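Local coordinates for protein cyclic GMP-AMP synthase-like receptor (Tribolium castaneum, PDB 7LT2) that senses double-stranded RNA in the cytoplasm and, as a nucleotidyltransferase, makes the second messenger 2',3'-cGAMP from ATP and GTP in innate immunity, at residues Asp125-Thr134 / Asn234-Leu242. Residues are numbered along the deposited sequence; the frame is centred on the assembly and turned at random.
Sequences DNDFLDTGKT and NPQGRYWSL
Gly-237, in the type II beta turn from Pro-235 to Arg-238, meets the start of the helix that begins at Thr-131, where Thr-131 N donates to Gly-237 O at 2.8 Å. Gly-237 has a positive phi of 93°, and its CA packs 3.7 Å from Asp-130 OD2. Asp-130 is the N-cap; its OD1 accepts from Lys-133 N at 2.9 Å. Trp-240 NE1 donates nearly straight to Leu-129 O at 3.1 Å, in the indole plane but from above the carbonyl plane. Thr-131 CG2 sits over one indole face, 3.4 Å from the centroid of the five-membered ring, a CH-pi contact. With CG2 anti to the carbonyl carbon, the methyl is placed over the indole while OG1 (chi1 58°) is turned to Gly-237 O. Thr-134 OG1 lies at the indole edge, 3.5 Å from Trp-240 CH2, and donates to Asp-130 O. The extended Arg-238 lays its guanidinium flat on the Phe-128 ring, planes 10° apart, with CZ 3.6 Å from the ring centroid. This is a cation-pi stack. Asp-125 OD1 stands at the guanidinium edge in a long salt bridge, 3.6 Å from Arg-238 NH2, and a water links it to Arg-238 NE. Trp-97 makes a second cation-pi contact with Arg-238. The contact joins a capped helix N-terminus to the turn leading into strand 240-243 of the Mab-21 nucleotidyltransferase domain, just before Ser-241 and Leu-242 of the probable GTP site.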
loop_
_atom_site.group_PDB
_atom_site.type_symbol
_atom_site.label_atom_id
_atom_site.label_comp_id
_atom_site.label_asym_id
_atom_site.label_seq_id
_atom_site.Cartn_x
_atom_site.Cartn_y
_atom_site.Cartn_z
ATOM N N ASP A 125 17.955 -20.964 10.231
ATOM C CA ASP A 125 18.959 -21.263 11.242
ATOM C C ASP A 125 19.050 -20.133 12.260
ATOM O O ASP A 125 18.914 -18.953 11.921
ATOM C CB ASP A 125 20.316 -21.503 10.575
ATOM C CG ASP A 125 20.612 -20.503 9.466
ATOM O OD1 ASP A 125 20.026 -19.398 9.473
ATOM O OD2 ASP A 125 21.429 -20.831 8.579
ATOM N N ASN A 126 19.256 -20.512 13.523
ATOM C CA ASN A 126 19.382 -19.598 14.656
ATOM C C ASN A 126 18.086 -18.854 14.961
ATOM O O ASN A 126 18.115 -17.785 15.584
ATOM C CB ASN A 126 20.529 -18.601 14.449
ATOM C CG ASN A 126 21.878 -19.286 14.329
ATOM O OD1 ASN A 126 22.400 -19.827 15.304
ATOM N ND2 ASN A 126 22.454 -19.260 13.130
ATOM N N ASP A 127 16.951 -19.406 14.532
ATOM C CA ASP A 127 15.621 -18.880 14.864
ATOM C C ASP A 127 15.408 -17.472 14.311
ATOM O O ASP A 127 14.777 -16.624 14.947
ATOM C CB ASP A 127 15.369 -18.916 16.373
ATOM C CG ASP A 127 15.045 -20.314 16.876
ATOM O OD1 ASP A 127 14.843 -21.216 16.035
ATOM O OD2 ASP A 127 14.993 -20.513 18.109
ATOM N N PHE A 128 15.928 -17.221 13.111
ATOM C CA PHE A 128 15.615 -15.997 12.386
ATOM C C PHE A 128 14.335 -16.194 11.589
ATOM O O PHE A 128 14.163 -17.222 10.928
ATOM C CB PHE A 128 16.754 -15.600 11.449
ATOM C CG PHE A 128 17.881 -14.882 12.132
ATOM C CD1 PHE A 128 17.857 -13.505 12.267
ATOM C CD2 PHE A 128 18.967 -15.585 12.633
ATOM C CE1 PHE A 128 18.896 -12.837 12.891
ATOM C CE2 PHE A 128 20.009 -14.920 13.258
ATOM C CZ PHE A 128 19.972 -13.548 13.388
ATOM N N LEU A 129 13.440 -15.212 11.665
ATOM C CA LEU A 129 12.241 -15.213 10.838
ATOM C C LEU A 129 12.635 -15.166 9.369
ATOM O O LEU A 129 13.443 -14.328 8.962
ATOM C CB LEU A 129 11.364 -14.009 11.179
ATOM C CG LEU A 129 10.045 -14.191 11.928
ATOM C CD1 LEU A 129 9.248 -12.881 11.890
ATOM C CD2 LEU A 129 9.221 -15.349 11.372
ATOM N N ASP A 130 12.053 -16.054 8.568
ATOM C CA ASP A 130 12.457 -16.220 7.177
ATOM C C ASP A 130 11.316 -15.812 6.253
ATOM O O ASP A 130 10.195 -16.307 6.392
ATOM C CB ASP A 130 12.888 -17.670 6.919
ATOM C CG ASP A 130 13.483 -17.869 5.541
ATOM O OD1 ASP A 130 12.715 -17.894 4.562
ATOM O OD2 ASP A 130 14.722 -17.995 5.439
ATOM N N THR A 131 11.609 -14.916 5.303
ATOM C CA THR A 131 10.564 -14.406 4.415
ATOM C C THR A 131 10.030 -15.498 3.497
ATOM O O THR A 131 8.815 -15.607 3.300
ATOM C CB THR A 131 11.087 -13.232 3.584
ATOM O OG1 THR A 131 12.225 -13.647 2.820
ATOM C CG2 THR A 131 11.474 -12.068 4.471
ATOM N N GLY A 132 10.918 -16.307 2.919
ATOM C CA GLY A 132 10.465 -17.357 2.020
ATOM C C GLY A 132 9.602 -18.392 2.716
ATOM O O GLY A 132 8.569 -18.808 2.187
ATOM N N LYS A 133 10.011 -18.819 3.914
ATOM C CA LYS A 133 9.210 -19.788 4.655
ATOM C C LYS A 133 7.845 -19.214 5.005
ATOM O O LYS A 133 6.827 -19.904 4.885
ATOM C CB LYS A 133 9.949 -20.230 5.920
ATOM C CG LYS A 133 11.283 -20.908 5.630
ATOM C CD LYS A 133 11.910 -21.483 6.886
ATOM C CE LYS A 133 11.216 -22.764 7.308
ATOM N NZ LYS A 133 12.032 -23.584 8.268
ATOM N N THR A 134 7.807 -17.948 5.434
ATOM C CA THR A 134 6.541 -17.296 5.762
ATOM C C THR A 134 5.621 -17.241 4.547
ATOM O O THR A 134 4.422 -17.529 4.645
ATOM C CB THR A 134 6.800 -15.881 6.298
ATOM O OG1 THR A 134 7.606 -15.947 7.482
ATOM C CG2 THR A 134 5.484 -15.174 6.634
ATOM N N ASN A 234 22.710 -11.510 1.179
ATOM C CA ASN A 234 22.991 -12.720 1.936
ATOM C C ASN A 234 23.062 -12.352 3.412
ATOM O O ASN A 234 23.655 -11.320 3.759
ATOM C CB ASN A 234 24.308 -13.370 1.490
ATOM C CG ASN A 234 24.593 -14.672 2.213
ATOM O OD1 ASN A 234 25.185 -14.681 3.293
ATOM N ND2 ASN A 234 24.167 -15.784 1.620
ATOM N N PRO A 235 22.479 -13.169 4.307
ATOM C CA PRO A 235 21.788 -14.438 4.044
ATOM C C PRO A 235 20.396 -14.294 3.432
ATOM O O PRO A 235 19.631 -13.387 3.770
ATOM C CB PRO A 235 21.692 -15.074 5.433
ATOM C CG PRO A 235 21.685 -13.930 6.360
ATOM C CD PRO A 235 22.583 -12.898 5.751
ATOM N N GLN A 236 20.089 -15.221 2.530
ATOM C CA GLN A 236 18.813 -15.223 1.831
ATOM C C GLN A 236 17.673 -15.480 2.810
ATOM O O GLN A 236 17.750 -16.386 3.646
ATOM C CB GLN A 236 18.837 -16.288 0.735
ATOM C CG GLN A 236 17.632 -16.315 -0.186
ATOM C CD GLN A 236 17.841 -17.247 -1.367
ATOM O OE1 GLN A 236 18.727 -17.030 -2.194
ATOM N NE2 GLN A 236 17.031 -18.298 -1.445
ATOM N N GLY A 237 16.620 -14.668 2.715
ATOM C CA GLY A 237 15.416 -14.871 3.494
ATOM C C GLY A 237 15.345 -14.127 4.810
ATOM O O GLY A 237 14.258 -14.055 5.401
ATOM N N ARG A 238 16.456 -13.564 5.290
ATOM C CA ARG A 238 16.451 -12.885 6.582
ATOM C C ARG A 238 15.973 -11.442 6.517
ATOM O O ARG A 238 15.645 -10.872 7.562
ATOM C CB ARG A 238 17.849 -12.886 7.197
ATOM C CG ARG A 238 18.170 -14.106 8.009
ATOM C CD ARG A 238 19.344 -13.817 8.914
ATOM N NE ARG A 238 19.985 -15.042 9.367
ATOM C CZ ARG A 238 21.141 -15.081 10.011
ATOM N NH1 ARG A 238 21.815 -13.976 10.287
ATOM N NH2 ARG A 238 21.632 -16.256 10.390
ATOM N N TYR A 239 15.949 -10.832 5.334
ATOM C CA TYR A 239 15.713 -9.397 5.210
ATOM C C TYR A 239 14.224 -9.116 5.057
ATOM O O TYR A 239 13.600 -9.545 4.080
ATOM C CB TYR A 239 16.493 -8.822 4.028
ATOM C CG TYR A 239 17.985 -8.772 4.249
ATOM C CD1 TYR A 239 18.768 -9.900 4.058
ATOM C CD2 TYR A 239 18.613 -7.596 4.651
ATOM C CE1 TYR A 239 20.137 -9.866 4.256
ATOM C CE2 TYR A 239 19.988 -7.551 4.852
ATOM C CZ TYR A 239 20.742 -8.694 4.654
ATOM O OH TYR A 239 22.108 -8.671 4.847
ATOM N N TRP A 240 13.667 -8.382 6.016
ATOM C CA TRP A 240 12.273 -7.964 6.008
ATOM C C TRP A 240 12.186 -6.461 5.787
ATOM O O TRP A 240 13.044 -5.709 6.260
ATOM C CB TRP A 240 11.591 -8.325 7.329
ATOM C CG TRP A 240 11.412 -9.788 7.517
ATOM C CD1 TRP A 240 12.384 -10.702 7.802
ATOM C CD2 TRP A 240 10.185 -10.519 7.431
ATOM N NE1 TRP A 240 11.840 -11.958 7.898
ATOM C CE2 TRP A 240 10.490 -11.876 7.678
ATOM C CE3 TRP A 240 8.860 -10.163 7.168
ATOM C CZ2 TRP A 240 9.518 -12.874 7.667
ATOM C CZ3 TRP A 240 7.892 -11.156 7.165
ATOM C CH2 TRP A 240 8.229 -12.496 7.409
ATOM N N SER A 241 11.152 -6.029 5.069
ATOM C CA SER A 241 10.855 -4.612 4.913
ATOM C C SER A 241 10.006 -4.128 6.081
ATOM O O SER A 241 9.244 -4.892 6.672
ATOM C CB SER A 241 10.104 -4.342 3.608
ATOM O OG SER A 241 10.864 -4.716 2.477
ATOM N N LEU A 242 10.130 -2.843 6.396
ATOM C CA LEU A 242 9.294 -2.206 7.401
ATOM C C LEU A 242 8.108 -1.534 6.731
ATOM O O LEU A 242 8.243 -0.937 5.658
ATOM C CB LEU A 242 10.084 -1.173 8.201
ATOM C CG LEU A 242 11.106 -1.742 9.177
ATOM C CD1 LEU A 242 12.145 -0.700 9.491
ATOM C CD2 LEU A 242 10.426 -2.214 10.455
HETATM O O HOH W 1 18.841 -17.261 7.813
HETATM O O HOH W 2 15.117 -12.258 9.977
HETATM O O HOH W 3 16.941 -17.061 6.102
HETATM O O HOH W 4 14.298 -11.624 2.513
#